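Spike protein P1 (Pseudoalteromonas phage pm2, PDB 2VVE) serves as the receptor-binding spike at the fivefold vertices of the virion, its C-terminal part binding the receptor and its N-terminal part associating with the capsid vertex. Local coordinates at residues Y80-E92 against V234-Y246. Sequence-based numbering, arbitrary orientation.
Sequences YWVSDEEIRVFKE and VYSDDPLLTVKGY
Arg88 and Lys244 each reach backbone carbonyls across the contact. The arginine runs out extended as far as CD, then turns about CG-CD (-61°), which brings the guanidinium edge-on to residues 241-244: NE meets Leu241 O at 2.8 Å, nearly in the guanidinium plane, while NH1 makes a weak bond to Val243 O and shares a water with Lys244 O. Lys244, kinked about CB-CG (-57°), lays CG against Val82 CG2 (3.7 Å) and passes Ser83; its NZ lies above the carbonyl plane of Glu85 O at 2.7 Å, but in that of Thr242 O in its own segment. The Phe90 ring takes Arg88 CG over one face and Leu241 CD1 at its edge, 4.0 Å from CZ. The Ile87 and Tyr235 side chains cross at a slant, CD1 of each 3.8 Å apart. Strands 88-91 and 234-236 pair antiparallel, with a classic beta bulge where Phe90 and Lys91 both face Val234; Phe90 N donates to Val234 O at 2.7 Å. Segments 80-92 and 234-246 are the two chain crossings between a jelly-roll domain, holding strands 78-81 and 245-253, and a probably related beta domain inserted between them, where strand 88-91 edges a sheet beside 229-236 and Phe90 packs on Phe116 and Leu131.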
loop_
_atom_site.group_PDB
_atom_site.type_symbol
_atom_site.label_atom_id
_atom_site.label_comp_id
_atom_site.label_asym_id
_atom_site.label_seq_id
_atom_site.Cartn_x
_atom_site.Cartn_y
_atom_site.Cartn_z
ATOM N N TYR A 80 -21.126 -11.372 13.301
ATOM C CA TYR A 80 -19.739 -10.944 13.349
ATOM C C TYR A 80 -19.090 -11.336 14.684
ATOM O O TYR A 80 -19.786 -11.599 15.670
ATOM C CB TYR A 80 -19.590 -9.426 13.104
ATOM C CG TYR A 80 -20.013 -8.563 14.286
ATOM C CD1 TYR A 80 -21.313 -8.080 14.382
ATOM C CD2 TYR A 80 -19.109 -8.236 15.293
ATOM C CE1 TYR A 80 -21.717 -7.283 15.475
ATOM C CE2 TYR A 80 -19.503 -7.443 16.407
ATOM C CZ TYR A 80 -20.812 -6.980 16.476
ATOM O OH TYR A 80 -21.235 -6.211 17.541
ATOM N N TRP A 81 -17.757 -11.370 14.685
ATOM C CA TRP A 81 -16.955 -11.405 15.909
ATOM C C TRP A 81 -15.707 -10.542 15.711
ATOM O O TRP A 81 -15.063 -10.610 14.651
ATOM C CB TRP A 81 -16.542 -12.844 16.235
ATOM C CG TRP A 81 -15.759 -12.980 17.523
ATOM C CD1 TRP A 81 -16.258 -13.299 18.746
ATOM C CD2 TRP A 81 -14.341 -12.803 17.700
ATOM N NE1 TRP A 81 -15.244 -13.332 19.691
ATOM C CE2 TRP A 81 -14.059 -13.027 19.071
ATOM C CE3 TRP A 81 -13.286 -12.472 16.839
ATOM C CZ2 TRP A 81 -12.767 -12.944 19.593
ATOM C CZ3 TRP A 81 -11.997 -12.380 17.368
ATOM C CH2 TRP A 81 -11.752 -12.618 18.733
ATOM N N VAL A 82 -15.371 -9.735 16.718
ATOM C CA VAL A 82 -14.130 -8.942 16.690
ATOM C C VAL A 82 -13.292 -9.127 17.950
ATOM O O VAL A 82 -12.079 -8.953 17.927
ATOM C CB VAL A 82 -14.377 -7.415 16.463
ATOM C CG1 VAL A 82 -14.956 -7.158 15.072
ATOM C CG2 VAL A 82 -15.268 -6.815 17.565
ATOM N N SER A 83 -13.950 -9.473 19.054
ATOM C CA SER A 83 -13.287 -9.439 20.358
ATOM C C SER A 83 -14.124 -10.112 21.440
ATOM O O SER A 83 -15.346 -10.109 21.364
ATOM C CB SER A 83 -13.009 -7.982 20.757
ATOM O OG SER A 83 -12.484 -7.921 22.062
ATOM N N ASP A 84 -13.451 -10.682 22.440
ATOM C CA ASP A 84 -14.122 -11.175 23.653
ATOM C C ASP A 84 -13.959 -10.253 24.863
ATOM O O ASP A 84 -14.337 -10.618 25.973
ATOM C CB ASP A 84 -13.653 -12.586 24.007
ATOM C CG ASP A 84 -14.158 -13.628 23.036
ATOM O OD1 ASP A 84 -15.343 -13.567 22.616
ATOM O OD2 ASP A 84 -13.359 -14.521 22.702
ATOM N N GLU A 85 -13.413 -9.060 24.638
ATOM C CA GLU A 85 -13.214 -8.065 25.705
ATOM C C GLU A 85 -14.524 -7.348 26.023
ATOM O O GLU A 85 -15.057 -6.636 25.168
ATOM C CB GLU A 85 -12.165 -7.030 25.274
ATOM C CG GLU A 85 -10.722 -7.517 25.355
ATOM C CD GLU A 85 -10.253 -7.704 26.795
ATOM O OE1 GLU A 85 -10.170 -6.701 27.544
ATOM O OE2 GLU A 85 -9.966 -8.858 27.176
ATOM N N GLU A 86 -15.029 -7.525 27.246
ATOM C CA GLU A 86 -16.309 -6.937 27.649
ATOM C C GLU A 86 -16.213 -5.422 27.808
ATOM O O GLU A 86 -17.113 -4.687 27.408
ATOM C CB GLU A 86 -16.821 -7.571 28.946
ATOM C CG GLU A 86 -17.332 -8.996 28.752
ATOM C CD GLU A 86 -17.879 -9.602 30.036
ATOM O OE1 GLU A 86 -18.630 -8.906 30.757
ATOM O OE2 GLU A 86 -17.560 -10.777 30.318
ATOM N N ILE A 87 -15.113 -4.966 28.390
ATOM C CA ILE A 87 -14.858 -3.530 28.519
ATOM C C ILE A 87 -13.553 -3.125 27.811
ATOM O O ILE A 87 -12.933 -3.947 27.135
ATOM C CB ILE A 87 -14.893 -3.083 29.997
ATOM C CG1 ILE A 87 -13.777 -3.754 30.807
ATOM C CG2 ILE A 87 -16.269 -3.390 30.612
ATOM C CD1 ILE A 87 -13.338 -2.940 32.019
ATOM N N ARG A 88 -13.148 -1.863 27.938
ATOM C CA ARG A 88 -11.890 -1.448 27.345
ATOM C C ARG A 88 -10.862 -1.269 28.437
ATOM O O ARG A 88 -10.999 -0.381 29.273
ATOM C CB ARG A 88 -12.020 -0.160 26.523
ATOM C CG ARG A 88 -10.705 0.249 25.866
ATOM C CD ARG A 88 -10.879 1.127 24.637
ATOM N NE ARG A 88 -11.627 0.465 23.567
ATOM C CZ ARG A 88 -11.112 -0.411 22.703
ATOM N NH1 ARG A 88 -11.893 -0.946 21.778
ATOM N NH2 ARG A 88 -9.829 -0.756 22.757
ATOM N N VAL A 89 -9.844 -2.126 28.433
ATOM C CA VAL A 89 -8.720 -1.970 29.354
ATOM C C VAL A 89 -7.551 -1.381 28.579
ATOM O O VAL A 89 -7.072 -1.981 27.611
ATOM C CB VAL A 89 -8.311 -3.317 30.005
ATOM C CG1 VAL A 89 -7.102 -3.124 30.933
ATOM C CG2 VAL A 89 -9.483 -3.908 30.774
ATOM N N PHE A 90 -7.108 -0.201 29.002
ATOM C CA PHE A 90 -6.044 0.493 28.299
ATOM C C PHE A 90 -4.685 -0.037 28.713
ATOM O O PHE A 90 -3.853 -0.361 27.863
ATOM C CB PHE A 90 -6.142 1.996 28.526
ATOM C CG PHE A 90 -7.341 2.628 27.869
ATOM C CD1 PHE A 90 -7.386 2.781 26.491
ATOM C CD2 PHE A 90 -8.420 3.066 28.636
ATOM C CE1 PHE A 90 -8.482 3.363 25.879
ATOM C CE2 PHE A 90 -9.532 3.661 28.029
ATOM C CZ PHE A 90 -9.564 3.805 26.648
ATOM N N LYS A 91 -4.472 -0.121 30.026
ATOM C CA LYS A 91 -3.208 -0.559 30.586
ATOM C C LYS A 91 -3.452 -1.175 31.951
ATOM O O LYS A 91 -4.425 -0.837 32.650
ATOM C CB LYS A 91 -2.248 0.633 30.777
ATOM C CG LYS A 91 -1.610 1.198 29.523
ATOM C CD LYS A 91 -0.515 0.286 28.961
ATOM C CE LYS A 91 0.038 0.887 27.680
ATOM N NZ LYS A 91 0.861 -0.058 26.861
ATOM N N GLU A 92 -2.564 -2.088 32.322
ATOM C CA GLU A 92 -2.434 -2.509 33.715
ATOM C C GLU A 92 -0.983 -2.312 34.088
ATOM O O GLU A 92 -0.090 -2.747 33.361
ATOM C CB GLU A 92 -2.858 -3.965 33.904
ATOM C CG GLU A 92 -4.325 -4.209 33.613
ATOM C CD GLU A 92 -4.685 -5.676 33.605
ATOM O OE1 GLU A 92 -4.795 -6.268 34.696
ATOM O OE2 GLU A 92 -4.866 -6.228 32.503
ATOM N N VAL A 234 -6.139 0.862 34.141
ATOM C CA VAL A 234 -6.764 2.028 33.514
ATOM C C VAL A 234 -7.738 1.488 32.461
ATOM O O VAL A 234 -7.348 0.713 31.573
ATOM C CB VAL A 234 -5.737 2.985 32.868
ATOM C CG1 VAL A 234 -6.457 4.220 32.280
ATOM C CG2 VAL A 234 -4.655 3.398 33.897
ATOM N N TYR A 235 -8.997 1.905 32.561
ATOM C CA TYR A 235 -10.069 1.264 31.786
ATOM C C TYR A 235 -11.255 2.190 31.590
ATOM O O TYR A 235 -11.304 3.293 32.135
ATOM C CB TYR A 235 -10.531 -0.021 32.502
ATOM C CG TYR A 235 -11.208 0.227 33.834
ATOM C CD1 TYR A 235 -12.606 0.310 33.927
ATOM C CD2 TYR A 235 -10.459 0.410 35.001
ATOM C CE1 TYR A 235 -13.234 0.560 35.139
ATOM C CE2 TYR A 235 -11.088 0.660 36.225
ATOM C CZ TYR A 235 -12.476 0.731 36.282
ATOM O OH TYR A 235 -13.098 0.984 37.485
ATOM N N SER A 236 -12.222 1.723 30.807
ATOM C CA SER A 236 -13.506 2.388 30.718
ATOM C C SER A 236 -14.581 1.324 30.556
ATOM O O SER A 236 -14.400 0.383 29.789
ATOM C CB SER A 236 -13.528 3.342 29.525
ATOM O OG SER A 236 -14.798 3.973 29.393
ATOM N N ASP A 237 -15.679 1.469 31.291
ATOM C CA ASP A 237 -16.866 0.637 31.055
ATOM C C ASP A 237 -17.990 1.464 30.433
ATOM O O ASP A 237 -19.129 1.021 30.353
ATOM C CB ASP A 237 -17.320 -0.101 32.315
ATOM C CG ASP A 237 -17.298 0.766 33.551
ATOM O OD1 ASP A 237 -17.459 2.003 33.445
ATOM O OD2 ASP A 237 -17.115 0.195 34.642
ATOM N N ASP A 238 -17.638 2.663 29.978
ATOM C CA ASP A 238 -18.544 3.512 29.218
ATOM C C ASP A 238 -18.839 2.854 27.862
ATOM O O ASP A 238 -17.908 2.568 27.102
ATOM C CB ASP A 238 -17.888 4.871 28.992
ATOM C CG ASP A 238 -18.850 5.909 28.430
ATOM O OD1 ASP A 238 -19.660 5.581 27.541
ATOM O OD2 ASP A 238 -18.787 7.070 28.876
ATOM N N PRO A 239 -20.135 2.647 27.537
ATOM C CA PRO A 239 -20.525 2.010 26.265
ATOM C C PRO A 239 -19.931 2.676 25.012
ATOM O O PRO A 239 -19.777 2.029 23.971
ATOM C CB PRO A 239 -22.055 2.151 26.253
ATOM C CG PRO A 239 -22.447 2.305 27.684
ATOM C CD PRO A 239 -21.303 2.985 28.375
ATOM N N LEU A 240 -19.598 3.960 25.107
ATOM C CA LEU A 240 -18.944 4.655 23.989
ATOM C C LEU A 240 -17.493 4.211 23.771
ATOM O O LEU A 240 -16.927 4.431 22.702
ATOM C CB LEU A 240 -18.965 6.164 24.217
ATOM C CG LEU A 240 -20.311 6.874 24.316
ATOM C CD1 LEU A 240 -20.126 8.206 25.054
ATOM C CD2 LEU A 240 -20.934 7.069 22.933
ATOM N N LEU A 241 -16.881 3.622 24.797
ATOM C CA LEU A 241 -15.470 3.237 24.730
ATOM C C LEU A 241 -15.279 1.734 24.697
ATOM O O LEU A 241 -14.245 1.243 24.230
ATOM C CB LEU A 241 -14.686 3.827 25.906
ATOM C CG LEU A 241 -14.055 5.211 25.720
ATOM C CD1 LEU A 241 -12.828 5.148 24.826
ATOM C CD2 LEU A 241 -15.061 6.194 25.149
ATOM N N THR A 242 -16.268 1.004 25.203
ATOM C CA THR A 242 -16.191 -0.450 25.206
ATOM C C THR A 242 -16.430 -1.006 23.802
ATOM O O THR A 242 -16.023 -2.118 23.512
ATOM C CB THR A 242 -17.151 -1.100 26.213
ATOM O OG1 THR A 242 -18.513 -0.807 25.863
ATOM C CG2 THR A 242 -16.872 -0.576 27.619
ATOM N N VAL A 243 -17.103 -0.223 22.959
ATOM C CA VAL A 243 -17.262 -0.522 21.532
ATOM C C VAL A 243 -15.858 -0.651 20.915
ATOM O O VAL A 243 -14.963 0.137 21.223
ATOM C CB VAL A 243 -18.132 0.578 20.832
ATOM C CG1 VAL A 243 -17.450 1.949 20.864
ATOM C CG2 VAL A 243 -18.488 0.204 19.405
ATOM N N LYS A 244 -15.663 -1.672 20.090
ATOM C CA LYS A 244 -14.347 -1.972 19.507
ATOM C C LYS A 244 -14.080 -1.111 18.267
ATOM O O LYS A 244 -12.956 -1.018 17.768
ATOM C CB LYS A 244 -14.237 -3.463 19.177
ATOM C CG LYS A 244 -14.699 -4.423 20.291
ATOM C CD LYS A 244 -13.960 -4.203 21.608
ATOM C CE LYS A 244 -14.724 -4.817 22.772
ATOM N NZ LYS A 244 -14.221 -4.286 24.073
ATOM N N GLY A 245 -15.140 -0.484 17.782
ATOM C CA GLY A 245 -15.061 0.377 16.627
ATOM C C GLY A 245 -16.429 0.432 16.015
ATOM O O GLY A 245 -17.346 -0.291 16.441
ATOM N N TYR A 246 -16.576 1.294 15.022
ATOM C CA TYR A 246 -17.835 1.409 14.316
ATOM C C TYR A 246 -17.641 0.948 12.883
ATOM O O TYR A 246 -16.793 1.484 12.165
ATOM C CB TYR A 246 -18.363 2.846 14.387
ATOM C CG TYR A 246 -18.674 3.275 15.805
ATOM C CD1 TYR A 246 -17.670 3.762 16.641
ATOM C CD2 TYR A 246 -19.957 3.151 16.322
ATOM C CE1 TYR A 246 -17.941 4.133 17.963
ATOM C CE2 TYR A 246 -20.242 3.533 17.643
ATOM C CZ TYR A 246 -19.237 4.020 18.447
ATOM O OH TYR A 246 -19.528 4.381 19.744
HETATM O O HOH W 1 -10.898 -1.918 19.251
#